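Local atomic coordinates of Ent-copalyl diphosphate synthase (Streptomyces platensis, PDB entry 5BP8), a protein that is a bacterial member of the terpene cyclase family, with a fold made mainly of helices and almost no strand. Residues T34-S39 against V196-T201; P29-T34 against L76-A81; A226-G229 against A235-G238; V127-P132 against E187-T192. All blocks are in the same frame, centred on the assembly; numbering follows the deposited sequence.

How the contacts relate
From the N terminus, helix 31-40 opens two contacts in succession. Contact 2 closes first, when residues 76-81 on helix 72-86 return to 29-34. Contact 1 stays open until the loop 196-201, so the two cross along the chain; they share Thr34, and Glu80 of contact 2 forms a salt bridge with Arg36 and a probable hydrogen bond with Ser39 of contact 1. Contact 4 opens and closes within that long span, joining helix 127-144 to the residues just before helix 193-196, and it touches contact 2 where Tyr32 packs on Val130. Contact 3 follows in series, a short closure between helices 221-228 and 237-249, tied to contact 1 by a probable backbone hydrogen bond from Gly200 to Ala226.

Contact 1: residues T34-S39 against V196-T201; sequences TARLVS and VTRDGT
A largely buried cluster of arginines and hydroxyls gathered round the carboxylate of Glu80 brings Ser39, near the end of helix 31-40, together with Arg198 from the loop that follows helix 193-196. Arg198 NH2 donates to Ser39 OG over 2.9 Å, with an angle of 150° at the hydrogen. The hydroxyl comes to the edge of the guanidinium, lying 19° out of its plane. The serine oxygen is turned anti to its own backbone N (chi1 -168°). The length of the arginine chain spans the 9.1 Å between Ser39 CA and Arg198 CA, and its bend at chi3 (65°) turns the flat head toward the serine. A short serine answering a long arginine suits such a distance.

The second arginine, Arg36, brings its NH2 to 4.3 Å from Arg198 NH1. This pairing of like charges is explained by the anion they share, because Arg36 NH1 and Arg198 NH1 each form a salt bridge with Glu80, whose OE1 is also hydrogen-bonded to Ser39 OG; Asp137 is a further salt-bridge partner of Arg198 NH1. The negative charge probably steadies both guanidinium groups.

Beside Arg198 the loop is folded on itself by an ST turn, in which Asp199 N donates to Thr197 OG1 at 3.1 Å. Threonine suits the place because its hydroxyl can accept from the N-H two residues ahead. Centred on Glu80, this charge network, which the partly exposed Arg198 enters from the loop, joins that loop to helices 31-40 and 72-86 of a mainly helical terpene-cyclase-type fold.

Contact 2: residues P29-T34 against L76-A81; sequences PSVYDT and LSAVEA
Tyr32 and Ser77 form the tight part of this helix-to-helix contact, where helices 31-40 and 72-86 come close enough for Tyr32 CA and Ser77 CA to lie 5.7 Å apart. Ser77 OG donates to Tyr32 O over 2.9 Å, in the carbonyl plane and on a lone pair, with a C=O...donor angle of 131°. The same small side chain also packs on the tyrosine: Ser77 CB is 3.5 Å from Tyr32 CD1, and OG sits over one face of the ring. With CG anti to the backbone N (chi1 177°), the ring is set with that face to the serine, and its hydroxyl runs on to a hydrogen bond with Glu194. Serine suits the close side because it is small and can still donate.

Packing is looser beside this, where Val31 CG1 faces Ala78 CB at 4.3 Å, an apolar touch between one branch and one methyl, for which the small alanine is well fitted. Farther toward the start of the helix the chain becomes partly exposed at Pro29 and Ser30, and there Thr34 OG1 donates back to Ser30 O at 2.8 Å.

Ser77 OG has two partners: it gives its proton to Tyr32 O and accepts from Arg36 NE. The chemistry therefore implies a hydrogen-bond relay from the arginine through a buried hydroxyl to a backbone carbonyl, the two bonds probably fixing the rotation of that hydroxyl.

Contact 3: residues A226-G229 against A235-G238; sequences AWLG and AAPG
Leu228, the last residue of helix 221-228, reaches across to Ala236 and Gly238, and its side chain carries the contact. The CA-CB bond points toward the opposite segment, but Leu228 CB is still 6.0 Å from Gly238 C and acts as a spacer. One bond farther on, Leu228 CG has come to 4.6 Å from Gly238 CA. The two methyls do the touching, CD1 on Gly238 and CD2 mainly on Ala236. Leu228 CD1 lies against the glycine backbone, 3.7 Å from Gly238 C. Leu228 CD1 is also 3.8 Å from Gly238 O. Leu228 CD2 turns to the methyl of Ala236, with Ala236 CB at 3.9 Å, and stands 4.3 Å from Gly238 CA. The first torsion (chi1 -73°) sets CG anti to the carbonyl carbon and carries it toward the second segment; the next (chi2 165°) turns the two methyls over the start of helix 237-249.

The setting is two successive helices, 221-228 and 237-249, joined by a short loop. Gly229 ends the first helix with a positive phi (82°), a backbone conformation that comes easily to glycine. Ala236 occupies the N-cap position of the second helix, and Pro237 suits the first turn because no helical hydrogen bond is asked of its nitrogen there.

Gly238, having no side chain, lets the leucine rest directly on main-chain atoms, while the single methyl of Ala236 gives it a small apolar surface. No hydrogen bond crosses between the segments. Beyond them, Leu228 continues onto Val239 and Leu242 of helix 237-249, and the neighbouring Trp227 is hydrogen-bonded through NE1 to Ala204 O in a loop.

Contact 4: residues V127-P132 against E187-T192; sequences VEFVAP and EKLWHT
The bond of 2.9 Å from Thr192 N to Leu189 O folds the segment 187-192 into a tight turn and brings the side chains of both residues round to face Phe129 and Val130 on helix 127-144. Trp190 N to Glu187 O, at 3.1 Å, repeats the pattern two residues earlier.

No hydrogen bond crosses the contact: one part of it is apolar, and the other sets a methyl against a hydroxyl. In the first, Phe129 CE2 stands 4.0 Å from Leu189 CD2, the methyl approaching the ring obliquely while the two side chains cross at about a right angle. Both residues are apolar, which suits them to this pairing. In the second, Val130 CG2 lies 3.4 Å from Thr192 OG1. The threonine hydroxyl, anti to the backbone N (chi1 -171°), is directed at this valine; it is buried by the contact and has no hydrogen-bond partner in the model, which is probably unfavourable. Phe129 CB is the next neighbour of Thr192 OG1, at 4.4 Å.

On the helix side, Pro132 has no N-H to give to the preceding turn, and the helix kinks there.

In the fold, the ring of Phe129 also packs on Leu172, Leu173 and Val176 of helix 171-179, while Val130 rests on Val73. Helix 127-144 is thus contacted here by helix 72-86, helix 171-179 and the turn that leads into helix 193-196.

Contact 1: residues T34-S39 against V196-T201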
loop_
_atom_site.group_PDB
_atom_site.type_symbol
_atom_site.label_atom_id
_atom_site.label_comp_id
_atom_site.label_asym_id
_atom_site.label_seq_id
_atom_site.Cartn_x
_atom_site.Cartn_y
_atom_site.Cartn_z
ATOM N N THR A 34 4.289 -0.741 -13.542
ATOM C CA THR A 34 5.314 -1.054 -14.515
ATOM C C THR A 34 4.661 -1.293 -15.882
ATOM O O THR A 34 5.131 -0.760 -16.934
ATOM C CB THR A 34 6.140 -2.283 -14.045
ATOM O OG1 THR A 34 6.802 -1.979 -12.813
ATOM C CG2 THR A 34 7.153 -2.656 -15.070
ATOM N N ALA A 35 3.578 -2.073 -15.878
ATOM C CA ALA A 35 2.795 -2.295 -17.087
ATOM C C ALA A 35 2.130 -0.999 -17.603
ATOM O O ALA A 35 2.134 -0.728 -18.822
ATOM C CB ALA A 35 1.757 -3.374 -16.855
ATOM N N ARG A 36 1.574 -0.193 -16.695
ATOM C CA ARG A 36 1.002 1.080 -17.113
ATOM C C ARG A 36 2.042 1.940 -17.869
ATOM O O ARG A 36 1.686 2.569 -18.881
ATOM C CB ARG A 36 0.385 1.871 -15.962
ATOM C CG ARG A 36 -0.907 1.291 -15.361
ATOM C CD ARG A 36 -2.068 1.132 -16.352
ATOM N NE ARG A 36 -1.881 -0.083 -17.132
ATOM C CZ ARG A 36 -2.097 -0.204 -18.435
ATOM N NH1 ARG A 36 -1.773 -1.356 -19.036
ATOM N NH2 ARG A 36 -2.659 0.775 -19.139
ATOM N N LEU A 37 3.295 1.979 -17.397
ATOM C CA LEU A 37 4.301 2.765 -18.096
ATOM C C LEU A 37 4.646 2.214 -19.451
ATOM O O LEU A 37 4.923 2.990 -20.394
ATOM C CB LEU A 37 5.549 2.979 -17.229
ATOM C CG LEU A 37 5.350 3.835 -15.968
ATOM C CD1 LEU A 37 6.695 4.138 -15.327
ATOM C CD2 LEU A 37 4.592 5.111 -16.264
ATOM N N VAL A 38 4.681 0.881 -19.573
ATOM C CA VAL A 38 4.875 0.239 -20.869
ATOM C C VAL A 38 3.776 0.679 -21.828
ATOM O O VAL A 38 4.030 0.990 -23.013
ATOM C CB VAL A 38 4.893 -1.304 -20.749
ATOM C CG1 VAL A 38 4.790 -1.952 -22.109
ATOM C CG2 VAL A 38 6.159 -1.768 -20.049
ATOM N N SER A 39 2.545 0.696 -21.343
ATOM C CA SER A 39 1.417 1.038 -22.210
ATOM C C SER A 39 1.362 2.533 -22.543
ATOM O O SER A 39 1.131 2.922 -23.704
ATOM C CB SER A 39 0.116 0.623 -21.541
ATOM O OG SER A 39 -0.953 0.692 -22.465
ATOM N N VAL A 196 -9.244 6.810 -15.838
ATOM C CA VAL A 196 -10.179 7.750 -16.389
ATOM C C VAL A 196 -9.809 8.084 -17.833
ATOM O O VAL A 196 -10.689 8.122 -18.700
ATOM C CB VAL A 196 -10.237 9.020 -15.518
ATOM C CG1 VAL A 196 -11.223 10.016 -16.078
ATOM C CG2 VAL A 196 -10.610 8.654 -14.079
ATOM N N THR A 197 -8.524 8.282 -18.092
ATOM C CA THR A 197 -8.044 8.649 -19.400
ATOM C C THR A 197 -6.614 8.214 -19.586
ATOM O O THR A 197 -5.845 8.266 -18.642
ATOM C CB THR A 197 -8.134 10.185 -19.653
ATOM O OG1 THR A 197 -7.682 10.485 -20.995
ATOM C CG2 THR A 197 -7.309 10.969 -18.665
ATOM N N ARG A 198 -6.274 7.795 -20.807
ATOM C CA ARG A 198 -4.907 7.439 -21.146
ATOM C C ARG A 198 -4.049 8.659 -21.394
ATOM O O ARG A 198 -2.820 8.561 -21.376
ATOM C CB ARG A 198 -4.873 6.566 -22.415
ATOM C CG ARG A 198 -5.571 5.238 -22.235
ATOM C CD ARG A 198 -5.538 4.462 -23.532
ATOM N NE ARG A 198 -4.172 4.123 -23.879
ATOM C CZ ARG A 198 -3.579 2.963 -23.594
ATOM N NH1 ARG A 198 -4.206 1.998 -22.918
ATOM N NH2 ARG A 198 -2.337 2.768 -23.974
ATOM N N ASP A 199 -4.698 9.786 -21.692
ATOM C CA ASP A 199 -4.015 10.999 -22.095
ATOM C C ASP A 199 -4.953 12.162 -21.844
ATOM O O ASP A 199 -5.841 12.429 -22.628
ATOM C CB ASP A 199 -3.619 10.914 -23.579
ATOM C CG ASP A 199 -2.844 12.111 -24.061
ATOM O OD1 ASP A 199 -2.905 13.189 -23.441
ATOM O OD2 ASP A 199 -2.182 11.992 -25.132
ATOM N N GLY A 200 -4.785 12.812 -20.709
ATOM C CA GLY A 200 -5.636 13.934 -20.330
ATOM C C GLY A 200 -5.409 14.332 -18.896
ATOM O O GLY A 200 -4.677 13.673 -18.175
ATOM N N THR A 201 -6.001 15.446 -18.479
ATOM C CA THR A 201 -5.679 16.026 -17.165
ATOM C C THR A 201 -6.858 15.964 -16.214
ATOM O O THR A 201 -6.683 15.656 -15.026
ATOM C CB THR A 201 -5.201 17.474 -17.326
ATOM O OG1 THR A 201 -6.173 18.222 -18.074
ATOM C CG2 THR A 201 -3.884 17.470 -18.105
#

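Contact 2: residues P29-T34 against L76-A81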
loop_
_atom_site.group_PDB
_atom_site.type_symbol
_atom_site.label_atom_id
_atom_site.label_comp_id
_atom_site.label_asym_id
_atom_site.label_seq_id
_atom_site.Cartn_x
_atom_site.Cartn_y
_atom_site.Cartn_z
ATOM N N PRO A 29 9.067 -1.990 -6.581
ATOM C CA PRO A 29 8.222 -2.042 -7.779
ATOM C C PRO A 29 7.191 -3.136 -7.717
ATOM O O PRO A 29 7.345 -4.117 -6.981
ATOM C CB PRO A 29 9.215 -2.327 -8.927
ATOM C CG PRO A 29 10.577 -2.000 -8.386
ATOM C CD PRO A 29 10.507 -2.039 -6.883
ATOM N N SER A 30 6.113 -2.945 -8.460
ATOM C CA SER A 30 5.194 -4.025 -8.714
ATOM C C SER A 30 4.738 -4.001 -10.154
ATOM O O SER A 30 5.104 -3.116 -10.944
ATOM C CB SER A 30 3.987 -4.002 -7.750
ATOM O OG SER A 30 3.214 -2.834 -7.938
ATOM N N VAL A 31 3.955 -5.012 -10.506
ATOM C CA VAL A 31 3.552 -5.201 -11.895
ATOM C C VAL A 31 2.629 -4.090 -12.387
ATOM O O VAL A 31 2.788 -3.603 -13.499
ATOM C CB VAL A 31 2.862 -6.573 -12.040
ATOM C CG1 VAL A 31 2.159 -6.708 -13.379
ATOM C CG2 VAL A 31 3.886 -7.693 -11.832
ATOM N N TYR A 32 1.663 -3.672 -11.577
ATOM C CA TYR A 32 0.609 -2.778 -12.124
ATOM C C TYR A 32 1.152 -1.522 -12.820
ATOM O O TYR A 32 0.865 -1.294 -14.005
ATOM C CB TYR A 32 -0.442 -2.368 -11.058
ATOM C CG TYR A 32 -1.431 -1.405 -11.651
ATOM C CD1 TYR A 32 -2.541 -1.862 -12.350
ATOM C CD2 TYR A 32 -1.224 -0.034 -11.601
ATOM C CE1 TYR A 32 -3.414 -0.996 -12.952
ATOM C CE2 TYR A 32 -2.104 0.855 -12.219
ATOM C CZ TYR A 32 -3.205 0.361 -12.900
ATOM O OH TYR A 32 -4.120 1.211 -13.519
ATOM N N ASP A 33 1.952 -0.701 -12.113
ATOM C CA ASP A 33 2.398 0.553 -12.716
ATOM C C ASP A 33 3.498 0.296 -13.737
ATOM O O ASP A 33 3.664 1.063 -14.675
ATOM C CB ASP A 33 2.907 1.602 -11.704
ATOM C CG ASP A 33 1.844 2.632 -11.319
ATOM O OD1 ASP A 33 0.706 2.246 -10.987
ATOM O OD2 ASP A 33 2.154 3.834 -11.279
ATOM N N THR A 34 4.289 -0.741 -13.542
ATOM C CA THR A 34 5.314 -1.054 -14.515
ATOM C C THR A 34 4.661 -1.293 -15.882
ATOM O O THR A 34 5.131 -0.760 -16.934
ATOM C CB THR A 34 6.140 -2.283 -14.045
ATOM O OG1 THR A 34 6.802 -1.979 -12.813
ATOM C CG2 THR A 34 7.153 -2.656 -15.070
ATOM N N LEU A 76 -4.675 -7.830 -15.761
ATOM C CA LEU A 76 -5.288 -6.852 -16.682
ATOM C C LEU A 76 -4.276 -5.811 -17.172
ATOM O O LEU A 76 -4.191 -5.550 -18.378
ATOM C CB LEU A 76 -6.500 -6.162 -16.061
ATOM C CG LEU A 76 -7.771 -7.026 -15.912
ATOM C CD1 LEU A 76 -8.730 -6.259 -15.021
ATOM C CD2 LEU A 76 -8.367 -7.375 -17.271
ATOM N N SER A 77 -3.502 -5.229 -16.237
ATOM C CA SER A 77 -2.539 -4.205 -16.606
ATOM C C SER A 77 -1.452 -4.750 -17.538
ATOM O O SER A 77 -1.122 -4.131 -18.536
ATOM C CB SER A 77 -1.891 -3.606 -15.363
ATOM O OG SER A 77 -1.155 -2.446 -15.705
ATOM N N ALA A 78 -0.910 -5.917 -17.197
ATOM C CA ALA A 78 0.140 -6.545 -18.008
ATOM C C ALA A 78 -0.336 -6.934 -19.400
ATOM O O ALA A 78 0.339 -6.631 -20.428
ATOM C CB ALA A 78 0.698 -7.761 -17.282
ATOM N N VAL A 79 -1.497 -7.577 -19.460
ATOM C CA VAL A 79 -2.054 -7.984 -20.745
ATOM C C VAL A 79 -2.338 -6.775 -21.647
ATOM O O VAL A 79 -1.954 -6.755 -22.856
ATOM C CB VAL A 79 -3.299 -8.877 -20.556
ATOM C CG1 VAL A 79 -4.065 -9.064 -21.862
ATOM C CG2 VAL A 79 -2.901 -10.212 -19.944
ATOM N N GLU A 80 -2.959 -5.744 -21.074
ATOM C CA GLU A 80 -3.225 -4.543 -21.854
ATOM C C GLU A 80 -1.917 -3.929 -22.378
ATOM O O GLU A 80 -1.841 -3.537 -23.574
ATOM C CB GLU A 80 -4.025 -3.521 -21.045
ATOM C CG GLU A 80 -4.665 -2.431 -21.906
ATOM C CD GLU A 80 -3.714 -1.337 -22.332
ATOM O OE1 GLU A 80 -2.710 -1.059 -21.612
ATOM O OE2 GLU A 80 -3.961 -0.740 -23.416
ATOM N N ALA A 81 -0.893 -3.861 -21.520
ATOM C CA ALA A 81 0.396 -3.290 -21.908
ATOM C C ALA A 81 1.034 -4.100 -23.024
ATOM O O ALA A 81 1.577 -3.524 -24.006
ATOM C CB ALA A 81 1.324 -3.200 -20.732
#

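Contact 3: residues A226-G229 against A235-G238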
loop_
_atom_site.group_PDB
_atom_site.type_symbol
_atom_site.label_atom_id
_atom_site.label_comp_id
_atom_site.label_asym_id
_atom_site.label_seq_id
_atom_site.Cartn_x
_atom_site.Cartn_y
_atom_site.Cartn_z
ATOM N N ALA A 226 -0.351 9.492 -17.668
ATOM C CA ALA A 226 -1.635 9.813 -18.317
ATOM C C ALA A 226 -1.788 11.330 -18.444
ATOM O O ALA A 226 -2.233 11.855 -19.481
ATOM C CB ALA A 226 -2.790 9.208 -17.516
ATOM N N TRP A 227 -1.380 12.039 -17.411
ATOM C CA TRP A 227 -1.498 13.498 -17.361
ATOM C C TRP A 227 -0.582 14.143 -18.404
ATOM O O TRP A 227 -1.007 15.049 -19.124
ATOM C CB TRP A 227 -1.159 14.002 -15.951
ATOM C CG TRP A 227 -1.463 15.461 -15.698
ATOM C CD1 TRP A 227 -2.580 15.986 -15.090
ATOM C CD2 TRP A 227 -0.626 16.581 -16.031
ATOM N NE1 TRP A 227 -2.480 17.359 -15.030
ATOM C CE2 TRP A 227 -1.315 17.754 -15.631
ATOM C CE3 TRP A 227 0.612 16.707 -16.680
ATOM C CZ2 TRP A 227 -0.782 19.044 -15.812
ATOM C CZ3 TRP A 227 1.149 18.004 -16.870
ATOM C CH2 TRP A 227 0.437 19.149 -16.436
ATOM N N LEU A 228 0.644 13.653 -18.506
ATOM C CA LEU A 228 1.626 14.190 -19.462
ATOM C C LEU A 228 1.262 13.935 -20.914
ATOM O O LEU A 228 1.665 14.690 -21.785
ATOM C CB LEU A 228 2.994 13.534 -19.221
ATOM C CG LEU A 228 3.722 13.999 -17.961
ATOM C CD1 LEU A 228 4.866 13.062 -17.600
ATOM C CD2 LEU A 228 4.234 15.438 -18.045
ATOM N N GLY A 229 0.567 12.847 -21.181
ATOM C CA GLY A 229 0.163 12.518 -22.518
ATOM C C GLY A 229 1.242 11.826 -23.343
ATOM O O GLY A 229 2.319 11.464 -22.845
ATOM N N ALA A 235 11.083 18.933 -20.708
ATOM C CA ALA A 235 11.454 19.747 -19.567
ATOM C C ALA A 235 10.369 19.751 -18.485
ATOM O O ALA A 235 10.509 20.427 -17.474
ATOM C CB ALA A 235 11.748 21.165 -20.001
ATOM N N ALA A 236 9.291 19.009 -18.702
ATOM C CA ALA A 236 8.184 19.000 -17.750
ATOM C C ALA A 236 8.676 18.350 -16.464
ATOM O O ALA A 236 9.396 17.346 -16.493
ATOM C CB ALA A 236 7.000 18.229 -18.321
ATOM N N PRO A 237 8.330 18.945 -15.318
ATOM C CA PRO A 237 8.673 18.301 -14.051
ATOM C C PRO A 237 8.184 16.857 -13.955
ATOM O O PRO A 237 8.891 16.002 -13.410
ATOM C CB PRO A 237 7.990 19.195 -13.012
ATOM C CG PRO A 237 7.982 20.541 -13.654
ATOM C CD PRO A 237 7.773 20.300 -15.117
ATOM N N GLY A 238 7.010 16.572 -14.496
ATOM C CA GLY A 238 6.492 15.198 -14.442
ATOM C C GLY A 238 7.389 14.205 -15.145
ATOM O O GLY A 238 7.461 13.034 -14.764
#

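Contact 4: residues V127-P132 against E187-T192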
loop_
_atom_site.group_PDB
_atom_site.type_symbol
_atom_site.label_atom_id
_atom_site.label_comp_id
_atom_site.label_asym_id
_atom_site.label_seq_id
_atom_site.Cartn_x
_atom_site.Cartn_y
_atom_site.Cartn_z
ATOM N N VAL A 127 -10.339 -0.090 -7.785
ATOM C CA VAL A 127 -10.597 -1.248 -8.646
ATOM C C VAL A 127 -11.825 -1.064 -9.581
ATOM O O VAL A 127 -11.810 -1.521 -10.730
ATOM C CB VAL A 127 -10.698 -2.538 -7.826
ATOM C CG1 VAL A 127 -11.907 -2.543 -6.880
ATOM C CG2 VAL A 127 -10.732 -3.733 -8.746
ATOM N N GLU A 128 -12.841 -0.352 -9.095
ATOM C CA GLU A 128 -14.040 -0.038 -9.883
ATOM C C GLU A 128 -13.755 0.880 -11.072
ATOM O O GLU A 128 -14.618 1.035 -11.941
ATOM C CB GLU A 128 -15.088 0.647 -9.007
ATOM C CG GLU A 128 -15.534 -0.190 -7.834
ATOM C CD GLU A 128 -16.228 0.659 -6.770
ATOM O OE1 GLU A 128 -15.581 1.566 -6.184
ATOM O OE2 GLU A 128 -17.424 0.423 -6.544
ATOM N N PHE A 129 -12.595 1.519 -11.095
ATOM C CA PHE A 129 -12.181 2.314 -12.250
ATOM C C PHE A 129 -11.142 1.574 -13.061
ATOM O O PHE A 129 -11.267 1.436 -14.277
ATOM C CB PHE A 129 -11.652 3.681 -11.806
ATOM C CG PHE A 129 -12.660 4.460 -11.000
ATOM C CD1 PHE A 129 -13.738 5.037 -11.626
ATOM C CD2 PHE A 129 -12.570 4.536 -9.610
ATOM C CE1 PHE A 129 -14.700 5.724 -10.887
ATOM C CE2 PHE A 129 -13.521 5.211 -8.868
ATOM C CZ PHE A 129 -14.584 5.815 -9.503
ATOM N N VAL A 130 -10.106 1.122 -12.366
ATOM C CA VAL A 130 -8.946 0.517 -12.988
ATOM C C VAL A 130 -9.325 -0.740 -13.805
ATOM O O VAL A 130 -8.915 -0.893 -14.961
ATOM C CB VAL A 130 -7.961 0.138 -11.876
ATOM C CG1 VAL A 130 -6.857 -0.752 -12.389
ATOM C CG2 VAL A 130 -7.372 1.415 -11.273
ATOM N N ALA A 131 -10.097 -1.618 -13.192
ATOM C CA ALA A 131 -10.376 -2.915 -13.807
ATOM C C ALA A 131 -11.250 -2.799 -15.070
ATOM O O ALA A 131 -10.840 -3.280 -16.137
ATOM C CB ALA A 131 -10.947 -3.883 -12.793
ATOM N N PRO A 132 -12.382 -2.058 -15.003
ATOM C CA PRO A 132 -13.138 -1.921 -16.259
ATOM C C PRO A 132 -12.425 -1.113 -17.312
ATOM O O PRO A 132 -12.598 -1.360 -18.518
ATOM C CB PRO A 132 -14.440 -1.220 -15.860
ATOM C CG PRO A 132 -14.274 -0.830 -14.428
ATOM C CD PRO A 132 -13.111 -1.543 -13.827
ATOM N N GLU A 187 -9.714 14.891 -5.645
ATOM C CA GLU A 187 -8.307 14.766 -5.306
ATOM C C GLU A 187 -7.886 13.324 -4.992
ATOM O O GLU A 187 -6.811 12.895 -5.399
ATOM C CB GLU A 187 -7.954 15.667 -4.130
ATOM C CG GLU A 187 -7.941 17.133 -4.487
ATOM C CD GLU A 187 -7.346 17.992 -3.383
ATOM O OE1 GLU A 187 -6.845 17.443 -2.365
ATOM O OE2 GLU A 187 -7.405 19.219 -3.552
ATOM N N LYS A 188 -8.722 12.589 -4.264
ATOM C CA LYS A 188 -8.369 11.227 -3.873
ATOM C C LYS A 188 -8.313 10.271 -5.072
ATOM O O LYS A 188 -7.778 9.149 -4.948
ATOM C CB LYS A 188 -9.343 10.697 -2.829
ATOM C CG LYS A 188 -10.694 10.286 -3.405
ATOM C CD LYS A 188 -11.730 10.188 -2.296
ATOM C CE LYS A 188 -11.384 9.090 -1.310
ATOM N NZ LYS A 188 -12.440 8.911 -0.261
ATOM N N LEU A 189 -8.907 10.667 -6.199
ATOM C CA LEU A 189 -8.852 9.861 -7.429
ATOM C C LEU A 189 -7.777 10.320 -8.409
ATOM O O LEU A 189 -7.610 9.709 -9.455
ATOM C CB LEU A 189 -10.218 9.865 -8.137
ATOM C CG LEU A 189 -11.319 9.168 -7.293
ATOM C CD1 LEU A 189 -12.678 9.351 -7.957
ATOM C CD2 LEU A 189 -11.017 7.693 -7.086
ATOM N N TRP A 190 -7.027 11.375 -8.101
ATOM C CA TRP A 190 -5.907 11.729 -8.979
ATOM C C TRP A 190 -4.911 10.587 -9.120
ATOM O O TRP A 190 -4.310 10.411 -10.173
ATOM C CB TRP A 190 -5.168 12.956 -8.457
ATOM C CG TRP A 190 -5.999 14.231 -8.483
ATOM C CD1 TRP A 190 -7.280 14.384 -8.973
ATOM C CD2 TRP A 190 -5.599 15.528 -7.996
ATOM N NE1 TRP A 190 -7.693 15.700 -8.800
ATOM C CE2 TRP A 190 -6.685 16.415 -8.213
ATOM C CE3 TRP A 190 -4.463 16.003 -7.358
ATOM C CZ2 TRP A 190 -6.635 17.761 -7.853
ATOM C CZ3 TRP A 190 -4.411 17.338 -6.984
ATOM C CH2 TRP A 190 -5.496 18.204 -7.238
ATOM N N HIS A 191 -4.728 9.837 -8.040
ATOM C CA HIS A 191 -3.866 8.666 -8.026
ATOM C C HIS A 191 -4.265 7.624 -9.084
ATOM O O HIS A 191 -3.415 6.799 -9.478
ATOM C CB HIS A 191 -3.923 8.021 -6.637
ATOM C CG HIS A 191 -2.888 6.970 -6.427
ATOM N ND1 HIS A 191 -1.557 7.266 -6.268
ATOM C CD2 HIS A 191 -2.979 5.619 -6.368
ATOM C CE1 HIS A 191 -0.867 6.150 -6.125
ATOM N NE2 HIS A 191 -1.709 5.134 -6.181
ATOM N N THR A 192 -5.530 7.668 -9.540
ATOM C CA THR A 192 -6.066 6.701 -10.490
ATOM C C THR A 192 -6.470 7.346 -11.837
ATOM O O THR A 192 -7.265 6.799 -12.620
ATOM C CB THR A 192 -7.179 5.843 -9.849
ATOM O OG1 THR A 192 -7.544 4.758 -10.730
ATOM C CG2 THR A 192 -8.351 6.591 -9.522
#